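PDB 6LRF: Alr4995 protein from Nostoc sp., which combines arginine dihydrolase activity, which converts arginine to ornithine, with ornithine cyclodeaminase activity, which converts ornithine to proline. Local coordinates for residues W131-Y136 / N193-M198; V156-L161 / V281-R286; D170-P175 / P185-S190. All blocks are in the same frame, centred on the assembly; numbering follows the deposited sequence.

Contact 1. Residues W131-Y136 / N193-M198; sequences WLWAGY and NRLIEM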
loop_
_atom_site.group_PDB
_atom_site.type_symbol
_atom_site.label_atom_id
_atom_site.label_comp_id
_atom_site.label_asym_id
_atom_site.label_seq_id
_atom_site.Cartn_x
_atom_site.Cartn_y
_atom_site.Cartn_z
ATOM N N TRP B 131 4.402 35.490 -40.123
ATOM C CA TRP B 131 3.269 35.428 -39.204
ATOM C C TRP B 131 3.666 35.990 -37.851
ATOM O O TRP B 131 4.844 36.301 -37.612
ATOM C CB TRP B 131 2.766 33.986 -39.041
ATOM C CG TRP B 131 3.868 33.014 -38.724
ATOM C CD1 TRP B 131 4.578 32.913 -37.550
ATOM C CD2 TRP B 131 4.398 32.014 -39.600
ATOM N NE1 TRP B 131 5.522 31.911 -37.655
ATOM C CE2 TRP B 131 5.427 31.344 -38.900
ATOM C CE3 TRP B 131 4.101 31.619 -40.910
ATOM C CZ2 TRP B 131 6.154 30.300 -39.466
ATOM C CZ3 TRP B 131 4.826 30.591 -41.471
ATOM C CH2 TRP B 131 5.839 29.939 -40.749
ATOM N N LEU B 132 2.674 36.117 -36.974
ATOM C CA LEU B 132 2.878 36.550 -35.597
ATOM C C LEU B 132 2.587 35.405 -34.614
ATOM O O LEU B 132 1.508 34.802 -34.653
ATOM C CB LEU B 132 1.973 37.743 -35.270
ATOM C CG LEU B 132 2.007 38.192 -33.812
ATOM C CD1 LEU B 132 3.353 38.805 -33.504
ATOM C CD2 LEU B 132 0.873 39.170 -33.509
ATOM N N TRP B 133 3.545 35.124 -33.741
ATOM C CA TRP B 133 3.348 34.203 -32.635
ATOM C C TRP B 133 2.773 34.958 -31.445
ATOM O O TRP B 133 3.412 35.878 -30.962
ATOM C CB TRP B 133 4.671 33.561 -32.217
ATOM C CG TRP B 133 5.432 32.766 -33.283
ATOM C CD1 TRP B 133 6.527 33.180 -33.998
ATOM C CD2 TRP B 133 5.199 31.405 -33.666
ATOM N NE1 TRP B 133 6.967 32.169 -34.826
ATOM C CE2 TRP B 133 6.172 31.067 -34.637
ATOM C CE3 TRP B 133 4.249 30.439 -33.291
ATOM C CZ2 TRP B 133 6.223 29.810 -35.241
ATOM C CZ3 TRP B 133 4.306 29.189 -33.888
ATOM C CH2 TRP B 133 5.284 28.886 -34.856
ATOM N N ALA B 134 1.600 34.573 -30.948
ATOM C CA ALA B 134 1.033 35.240 -29.771
ATOM C C ALA B 134 0.841 34.286 -28.609
ATOM O O ALA B 134 0.216 33.238 -28.765
ATOM C CB ALA B 134 -0.301 35.886 -30.106
ATOM N N GLY B 135 1.307 34.684 -27.431
ATOM C CA GLY B 135 1.144 33.873 -26.230
ATOM C C GLY B 135 -0.145 34.145 -25.473
ATOM O O GLY B 135 -0.760 35.205 -25.624
ATOM N N TYR B 136 -0.594 33.164 -24.697
ATOM C CA TYR B 136 -1.674 33.385 -23.741
ATOM C C TYR B 136 -1.456 32.388 -22.627
ATOM O O TYR B 136 -0.655 31.472 -22.778
ATOM C CB TYR B 136 -3.071 33.238 -24.375
ATOM C CG TYR B 136 -3.479 31.826 -24.755
ATOM C CD1 TYR B 136 -2.963 31.217 -25.887
ATOM C CD2 TYR B 136 -4.382 31.107 -23.974
ATOM C CE1 TYR B 136 -3.330 29.923 -26.237
ATOM C CE2 TYR B 136 -4.762 29.811 -24.314
ATOM C CZ TYR B 136 -4.234 29.220 -25.447
ATOM O OH TYR B 136 -4.603 27.927 -25.800
ATOM N N ASN B 193 3.338 22.952 -28.744
ATOM C CA ASN B 193 4.536 22.283 -29.249
ATOM C C ASN B 193 4.303 21.624 -30.601
ATOM O O ASN B 193 5.158 21.671 -31.493
ATOM C CB ASN B 193 5.029 21.254 -28.233
ATOM C CG ASN B 193 5.959 21.867 -27.193
ATOM O OD1 ASN B 193 6.956 22.506 -27.540
ATOM N ND2 ASN B 193 5.631 21.692 -25.919
ATOM N N ARG B 194 3.136 21.020 -30.768
ATOM C CA ARG B 194 2.793 20.441 -32.059
ATOM C C ARG B 194 2.818 21.553 -33.123
ATOM O O ARG B 194 3.353 21.363 -34.219
ATOM C CB ARG B 194 1.417 19.762 -31.993
ATOM C CG ARG B 194 1.346 18.310 -32.475
ATOM C CD ARG B 194 -0.083 17.720 -32.277
ATOM N NE ARG B 194 -0.429 17.659 -30.858
ATOM C CZ ARG B 194 -1.649 17.867 -30.357
ATOM N NH1 ARG B 194 -2.663 18.159 -31.166
ATOM N NH2 ARG B 194 -1.857 17.796 -29.038
ATOM N N LEU B 195 2.259 22.723 -32.790
ATOM C CA LEU B 195 2.163 23.821 -33.759
ATOM C C LEU B 195 3.540 24.326 -34.159
ATOM O O LEU B 195 3.789 24.592 -35.334
ATOM C CB LEU B 195 1.338 24.977 -33.198
ATOM C CG LEU B 195 1.156 26.215 -34.099
ATOM C CD1 LEU B 195 0.532 25.851 -35.456
ATOM C CD2 LEU B 195 0.298 27.258 -33.380
ATOM N N ILE B 196 4.420 24.468 -33.172
ATOM C CA ILE B 196 5.787 24.925 -33.390
ATOM C C ILE B 196 6.515 23.975 -34.324
ATOM O O ILE B 196 7.253 24.384 -35.237
ATOM C CB ILE B 196 6.557 25.026 -32.059
ATOM C CG1 ILE B 196 6.010 26.185 -31.218
ATOM C CG2 ILE B 196 8.033 25.206 -32.309
ATOM C CD1 ILE B 196 6.566 26.231 -29.802
ATOM N N GLU B 197 6.283 22.689 -34.100
ATOM C CA GLU B 197 7.003 21.674 -34.846
ATOM C C GLU B 197 6.463 21.571 -36.279
ATOM O O GLU B 197 7.209 21.210 -37.183
ATOM C CB GLU B 197 6.952 20.336 -34.088
ATOM C CG GLU B 197 7.839 20.349 -32.823
ATOM C CD GLU B 197 7.447 19.303 -31.774
ATOM O OE1 GLU B 197 6.669 18.389 -32.098
ATOM O OE2 GLU B 197 7.915 19.387 -30.616
HETATM N N MSE B 198 5.202 21.941 -36.508
HETATM C CA MSE B 198 4.676 21.990 -37.883
HETATM C C MSE B 198 5.171 23.210 -38.679
HETATM O O MSE B 198 5.289 23.153 -39.905
HETATM C CB MSE B 198 3.147 21.979 -37.889
HETATM C CG MSE B 198 2.527 20.602 -37.667
HETATM SE SE MSE B 198 0.571 20.632 -37.733
HETATM C CE MSE B 198 0.214 21.798 -36.221
#
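Trp133 holds CG beside its own backbone N (chi1 -59°), and with chi2 at 102° the indole reaches out from its strand so that the far rim of the six-membered ring meets Leu195 and Ile196 of the helix. Leu195 answers with CG anti to the backbone N (chi1 180°): it leaves the helix at a slant to the strand, and this turn brings the end of the side chain nearer. The two meet at Trp133 CZ3, which lies 4.3 Å from Leu195 CG, and the leucine comes in at the ring's edge, near its plane. One ring atom further on, Trp133 CH2 sits 4.3 Å from Ile196 CA, so the rim of the indole also comes up to the helix backbone, obliquely. The isoleucine branch adds a looser touch, Trp133 CZ3 to Ile196 CG1 at 4.4 Å.

This is strand-against-helix packing inside the part of the chain related to dimethylarginine dimethylhydrolase, whose clan, the guanidine-modifying enzymes, is known for an alpha/beta propeller fold. Strand 132-136 and helix 190-199 stand well apart, with Trp133 CA 9.6 Å from Ile196 CA, and the indole spans most of that interval. No hydrogen bond crosses, and only 110 Å² is buried.

The indole is also covered on one face. Trp131 comes edge-on to it, with Trp131 CD1 3.7 Å above the Trp133 plane and shifted toward the rim. Trp131 NE1 lies 3.2 Å from Trp133 NE1, but both are donors and make no bond. Trp131 itself forms a cation-pi pair with Arg199 near the end of the same helix. Ile196 packs in addition on Leu181 and Tyr183 of strand 181-183.

Contact 2. Residues V156-L161 / V281-R286; sequences VLSLRL and VYVESR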
loop_
_atom_site.group_PDB
_atom_site.type_symbol
_atom_site.label_atom_id
_atom_site.label_comp_id
_atom_site.label_asym_id
_atom_site.label_seq_id
_atom_site.Cartn_x
_atom_site.Cartn_y
_atom_site.Cartn_z
ATOM N N VAL B 156 -1.966 35.187 -37.191
ATOM C CA VAL B 156 -1.592 35.064 -35.778
ATOM C C VAL B 156 -1.677 33.613 -35.320
ATOM O O VAL B 156 -2.713 32.979 -35.449
ATOM C CB VAL B 156 -2.489 35.941 -34.877
ATOM C CG1 VAL B 156 -2.216 35.670 -33.391
ATOM C CG2 VAL B 156 -2.258 37.413 -35.194
ATOM N N LEU B 157 -0.570 33.101 -34.794
ATOM C CA LEU B 157 -0.494 31.739 -34.277
ATOM C C LEU B 157 -0.489 31.732 -32.757
ATOM O O LEU B 157 0.436 32.264 -32.148
ATOM C CB LEU B 157 0.771 31.056 -34.798
ATOM C CG LEU B 157 0.925 30.975 -36.312
ATOM C CD1 LEU B 157 2.173 30.187 -36.657
ATOM C CD2 LEU B 157 -0.310 30.336 -36.928
ATOM N N SER B 158 -1.504 31.129 -32.138
ATOM C CA SER B 158 -1.635 31.191 -30.678
ATOM C C SER B 158 -0.865 30.079 -29.982
ATOM O O SER B 158 -0.993 28.908 -30.353
ATOM C CB SER B 158 -3.111 31.123 -30.271
ATOM O OG SER B 158 -3.858 32.147 -30.916
ATOM N N LEU B 159 -0.082 30.442 -28.968
ATOM C CA LEU B 159 0.671 29.471 -28.162
ATOM C C LEU B 159 0.264 29.582 -26.705
ATOM O O LEU B 159 0.174 30.701 -26.168
ATOM C CB LEU B 159 2.187 29.693 -28.277
ATOM C CG LEU B 159 2.820 29.633 -29.664
ATOM C CD1 LEU B 159 4.310 29.985 -29.568
ATOM C CD2 LEU B 159 2.650 28.261 -30.308
ATOM N N ARG B 160 0.029 28.440 -26.050
ATOM C CA ARG B 160 -0.340 28.479 -24.639
ATOM C C ARG B 160 0.859 28.270 -23.722
ATOM O O ARG B 160 1.605 27.295 -23.855
ATOM C CB ARG B 160 -1.407 27.439 -24.306
ATOM C CG ARG B 160 -1.852 27.559 -22.860
ATOM C CD ARG B 160 -2.653 26.369 -22.398
ATOM N NE ARG B 160 -3.096 26.590 -21.033
ATOM C CZ ARG B 160 -3.758 25.693 -20.315
ATOM N NH1 ARG B 160 -4.041 24.511 -20.842
ATOM N NH2 ARG B 160 -4.132 25.986 -19.079
ATOM N N LEU B 161 1.020 29.202 -22.785
ATOM C CA LEU B 161 2.052 29.144 -21.768
ATOM C C LEU B 161 1.515 28.418 -20.550
ATOM O O LEU B 161 0.429 28.756 -20.086
ATOM C CB LEU B 161 2.497 30.559 -21.371
ATOM C CG LEU B 161 3.099 31.444 -22.465
ATOM C CD1 LEU B 161 3.086 32.912 -22.037
ATOM C CD2 LEU B 161 4.514 30.980 -22.793
ATOM N N VAL B 281 -6.893 34.542 -38.488
ATOM C CA VAL B 281 -7.063 34.077 -37.106
ATOM C C VAL B 281 -7.530 32.616 -37.083
ATOM O O VAL B 281 -8.380 32.215 -37.885
ATOM C CB VAL B 281 -8.080 34.964 -36.287
ATOM C CG1 VAL B 281 -8.001 36.422 -36.701
ATOM C CG2 VAL B 281 -9.520 34.477 -36.419
ATOM N N TYR B 282 -6.964 31.821 -36.178
ATOM C CA TYR B 282 -7.461 30.460 -35.971
ATOM C C TYR B 282 -8.322 30.369 -34.712
ATOM O O TYR B 282 -9.031 29.378 -34.501
ATOM C CB TYR B 282 -6.303 29.463 -35.910
ATOM C CG TYR B 282 -5.495 29.441 -37.180
ATOM C CD1 TYR B 282 -5.898 28.687 -38.275
ATOM C CD2 TYR B 282 -4.345 30.197 -37.297
ATOM C CE1 TYR B 282 -5.162 28.675 -39.450
ATOM C CE2 TYR B 282 -3.604 30.195 -38.463
ATOM C CZ TYR B 282 -4.015 29.432 -39.537
ATOM O OH TYR B 282 -3.264 29.434 -40.698
ATOM N N VAL B 283 -8.269 31.414 -33.887
ATOM C CA VAL B 283 -9.094 31.489 -32.691
ATOM C C VAL B 283 -10.571 31.417 -33.073
ATOM O O VAL B 283 -11.028 32.103 -33.998
ATOM C CB VAL B 283 -8.800 32.776 -31.894
ATOM C CG1 VAL B 283 -9.697 32.877 -30.665
ATOM C CG2 VAL B 283 -7.321 32.814 -31.498
ATOM N N GLU B 284 -11.300 30.548 -32.376
ATOM C CA GLU B 284 -12.733 30.356 -32.585
ATOM C C GLU B 284 -13.536 30.640 -31.319
ATOM O O GLU B 284 -13.028 30.525 -30.208
ATOM C CB GLU B 284 -13.030 28.930 -33.032
ATOM C CG GLU B 284 -12.614 28.617 -34.433
ATOM C CD GLU B 284 -12.979 27.200 -34.815
ATOM O OE1 GLU B 284 -13.504 26.466 -33.940
ATOM O OE2 GLU B 284 -12.764 26.830 -35.986
ATOM N N SER B 285 -14.802 30.989 -31.513
ATOM C CA SER B 285 -15.684 31.371 -30.428
ATOM C C SER B 285 -17.046 30.770 -30.656
ATOM O O SER B 285 -17.466 30.582 -31.794
ATOM C CB SER B 285 -15.798 32.889 -30.321
ATOM O OG SER B 285 -14.796 33.399 -29.464
ATOM N N ARG B 286 -17.733 30.492 -29.554
ATOM C CA ARG B 286 -19.017 29.821 -29.580
ATOM C C ARG B 286 -19.733 30.150 -28.278
ATOM O O ARG B 286 -19.139 30.093 -27.208
ATOM C CB ARG B 286 -18.813 28.316 -29.748
ATOM C CG ARG B 286 -20.057 27.509 -29.998
ATOM C CD ARG B 286 -19.671 26.156 -30.551
ATOM N NE ARG B 286 -20.757 25.187 -30.460
ATOM C CZ ARG B 286 -20.753 24.013 -31.086
ATOM N NH1 ARG B 286 -19.720 23.691 -31.854
ATOM N NH2 ARG B 286 -21.777 23.167 -30.952
#
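Leu157 and Tyr282 make the apolar part of this contact. With CG beside the backbone N in both (chi1 -58° for Leu157, -61° for Tyr282), the two side chains run alongside each other, pointing the same way, and Leu157 CD2 touches Tyr282 CE2 at 3.6 Å.

The polar atoms make only van der Waals contacts across the two segments. Val156 O lies in the plane of the Tyr282 ring, at its edge, 3.7 Å from CD2. Ser158 OG packs against a methyl, Val283 CG2, at 3.6 Å, while its hydrogen-bond partner is His145 ND1. Beyond the ring, Tyr282 OH is hydrogen-bonded to Glu155 OE2, which holds the hydroxyl end beside strand 155-160, and has a weak second bond to Arg199 NH2.

No hydrogen bond joins the two segments directly. The backbones come nearest at Val156 and Val281, CA to CA 5.7 Å, and draw apart from there.

In the mixed sheet, strand 155-160 lies between 132-136 and 280-292, parallel to both, and 280-292 carries the sheet on to 329-337 and 313-320. Val156 and Val281 both pack on Ala149 of helix 145-152, and Leu157 packs on Leu195 and Arg199 of helix 190-199.

Contact 3. Residues D170-P175 / P185-S190; sequences DTCFCP and PGAFDS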
loop_
_atom_site.group_PDB
_atom_site.type_symbol
_atom_site.label_atom_id
_atom_site.label_comp_id
_atom_site.label_asym_id
_atom_site.label_seq_id
_atom_site.Cartn_x
_atom_site.Cartn_y
_atom_site.Cartn_z
ATOM N N ASP B 170 8.153 35.971 -24.517
ATOM C CA ASP B 170 9.541 36.305 -24.851
ATOM C C ASP B 170 10.556 35.810 -23.819
ATOM O O ASP B 170 11.759 36.002 -23.991
ATOM C CB ASP B 170 9.698 37.827 -25.065
ATOM C CG ASP B 170 9.637 38.647 -23.771
ATOM O OD1 ASP B 170 9.266 38.117 -22.699
ATOM O OD2 ASP B 170 9.954 39.867 -23.839
ATOM N N THR B 171 10.075 35.175 -22.752
ATOM C CA THR B 171 10.980 34.551 -21.776
ATOM C C THR B 171 11.318 33.097 -22.132
ATOM O O THR B 171 12.182 32.494 -21.502
ATOM C CB THR B 171 10.394 34.559 -20.352
ATOM O OG1 THR B 171 9.198 33.772 -20.325
ATOM C CG2 THR B 171 10.072 35.968 -19.913
ATOM N N CYS B 172 10.647 32.544 -23.139
ATOM C CA CYS B 172 10.807 31.125 -23.470
ATOM C C CYS B 172 10.719 30.861 -24.961
ATOM O O CYS B 172 10.644 29.706 -25.391
ATOM C CB CYS B 172 9.749 30.285 -22.746
ATOM S SG CYS B 172 7.998 30.800 -23.040
ATOM N N PHE B 173 10.726 31.930 -25.749
ATOM C CA PHE B 173 10.451 31.820 -27.174
ATOM C C PHE B 173 11.101 32.988 -27.910
ATOM O O PHE B 173 10.934 34.141 -27.496
ATOM C CB PHE B 173 8.941 31.801 -27.389
ATOM C CG PHE B 173 8.518 31.431 -28.772
ATOM C CD1 PHE B 173 8.337 32.412 -29.750
ATOM C CD2 PHE B 173 8.254 30.106 -29.089
ATOM C CE1 PHE B 173 7.928 32.076 -31.036
ATOM C CE2 PHE B 173 7.840 29.753 -30.374
ATOM C CZ PHE B 173 7.676 30.742 -31.351
ATOM N N CYS B 174 11.835 32.709 -28.984
ATOM C CA CYS B 174 12.624 33.762 -29.621
ATOM C C CYS B 174 12.934 33.496 -31.098
ATOM O O CYS B 174 13.946 32.854 -31.432
ATOM C CB CYS B 174 13.934 33.974 -28.851
ATOM S SG CYS B 174 14.888 35.461 -29.412
ATOM N N PRO B 175 12.066 34.001 -31.995
ATOM C CA PRO B 175 12.328 33.950 -33.433
ATOM C C PRO B 175 13.633 34.696 -33.779
ATOM O O PRO B 175 13.879 35.783 -33.262
ATOM C CB PRO B 175 11.102 34.644 -34.043
ATOM C CG PRO B 175 10.029 34.533 -32.975
ATOM C CD PRO B 175 10.775 34.645 -31.683
ATOM N N PRO B 185 10.834 24.173 -25.009
ATOM C CA PRO B 185 9.614 23.376 -25.218
ATOM C C PRO B 185 8.805 23.098 -23.950
ATOM O O PRO B 185 7.589 22.929 -24.035
ATOM C CB PRO B 185 10.152 22.062 -25.808
ATOM C CG PRO B 185 11.436 22.453 -26.476
ATOM C CD PRO B 185 12.028 23.501 -25.562
ATOM N N GLY B 186 9.456 23.077 -22.795
ATOM C CA GLY B 186 8.758 22.804 -21.550
ATOM C C GLY B 186 7.840 23.926 -21.103
ATOM O O GLY B 186 7.053 23.771 -20.165
ATOM N N ALA B 187 7.933 25.073 -21.766
ATOM C CA ALA B 187 7.094 26.208 -21.400
ATOM C C ALA B 187 5.709 26.134 -22.037
ATOM O O ALA B 187 4.820 26.880 -21.650
ATOM C CB ALA B 187 7.781 27.527 -21.781
ATOM N N PHE B 188 5.518 25.226 -22.995
ATOM C CA PHE B 188 4.261 25.174 -23.747
ATOM C C PHE B 188 3.469 23.872 -23.565
ATOM O O PHE B 188 4.046 22.829 -23.257
ATOM C CB PHE B 188 4.557 25.390 -25.228
ATOM C CG PHE B 188 5.248 26.697 -25.515
ATOM C CD1 PHE B 188 6.632 26.770 -25.556
ATOM C CD2 PHE B 188 4.510 27.853 -25.712
ATOM C CE1 PHE B 188 7.273 27.968 -25.817
ATOM C CE2 PHE B 188 5.143 29.054 -25.970
ATOM C CZ PHE B 188 6.524 29.111 -26.024
ATOM N N ASP B 189 2.153 23.923 -23.760
ATOM C CA ASP B 189 1.364 22.693 -23.689
ATOM C C ASP B 189 1.625 21.841 -24.938
ATOM O O ASP B 189 2.362 22.251 -25.843
ATOM C CB ASP B 189 -0.138 23.007 -23.508
ATOM C CG ASP B 189 -0.795 23.617 -24.752
ATOM O OD1 ASP B 189 -0.100 23.866 -25.769
ATOM O OD2 ASP B 189 -2.031 23.863 -24.707
ATOM N N SER B 190 1.020 20.662 -25.002
ATOM C CA SER B 190 1.273 19.763 -26.119
ATOM C C SER B 190 0.759 20.341 -27.446
ATOM O O SER B 190 1.431 20.248 -28.479
ATOM C CB SER B 190 0.627 18.402 -25.851
ATOM O OG SER B 190 -0.765 18.452 -26.128
#
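Phe173 can be followed outward against the tip of Phe188. Its CB is 3.9 Å from Phe188 CZ, and CG passes the same atom a little less closely. CD2 comes nearest, 3.7 Å from Phe188 CZ, and it also meets Phe188 CE1. Farther out, CE2 goes on to Ile196 and Leu159, and CE1 lies against Trp133. The two phenylalanine rings pack obliquely, with centroids 5.8 Å apart and planes at 74°.

Phe188 CZ has a second neighbour in Cys172 SG, 3.7 Å away, in a sulfur-aromatic contact that is oblique to the ring. A chi1 of 55° sets this sulfur between the backbone N and the carbonyl carbon, where it also reaches Ala187 CB at 3.5 Å.

The setting is a beta hairpin: strands 173-175 and 181-183 pair antiparallel, and the chain leaves the second through a short 3-10 turn at 185-187. Asp189 then serves as N-cap of helix 190-199, its side chain capping a backbone N there. With Phe188 cut back to an alanine, a gap is likely to open beside Phe173 CD2, and the Cys172 sulfur would lose its aromatic neighbour. Leu159, from the neighbouring sheet, packs against Phe188 as well.

How the contacts relate
Contacts 1 and 2 share a sheet, their centres about 10 Å apart: strands 132-136 and 155-160 are neighbours, joined by probable hydrogen bonds from Leu157 N to Leu132 O (2.7 Å) and from Leu159 N to Ala134 O (2.8 Å). Contact 3 lies about 9 Å from contact 1, centre to centre, and nests within its chain loop. Phe173 joins them, edge-to-face with Trp133, CE1 being 3.4 Å from Trp133 CG. Asn193 ND2 makes a probable 3.0 Å hydrogen bond to Pro185 O, tying the helix to the turn before it. Contacts 2 and 3, whose centres are about 16 Å apart, still touch where Leu161 CD2 approaches Cys172 SG at 3.5 Å. The model is unliganded, so no bound substrate marks the active site.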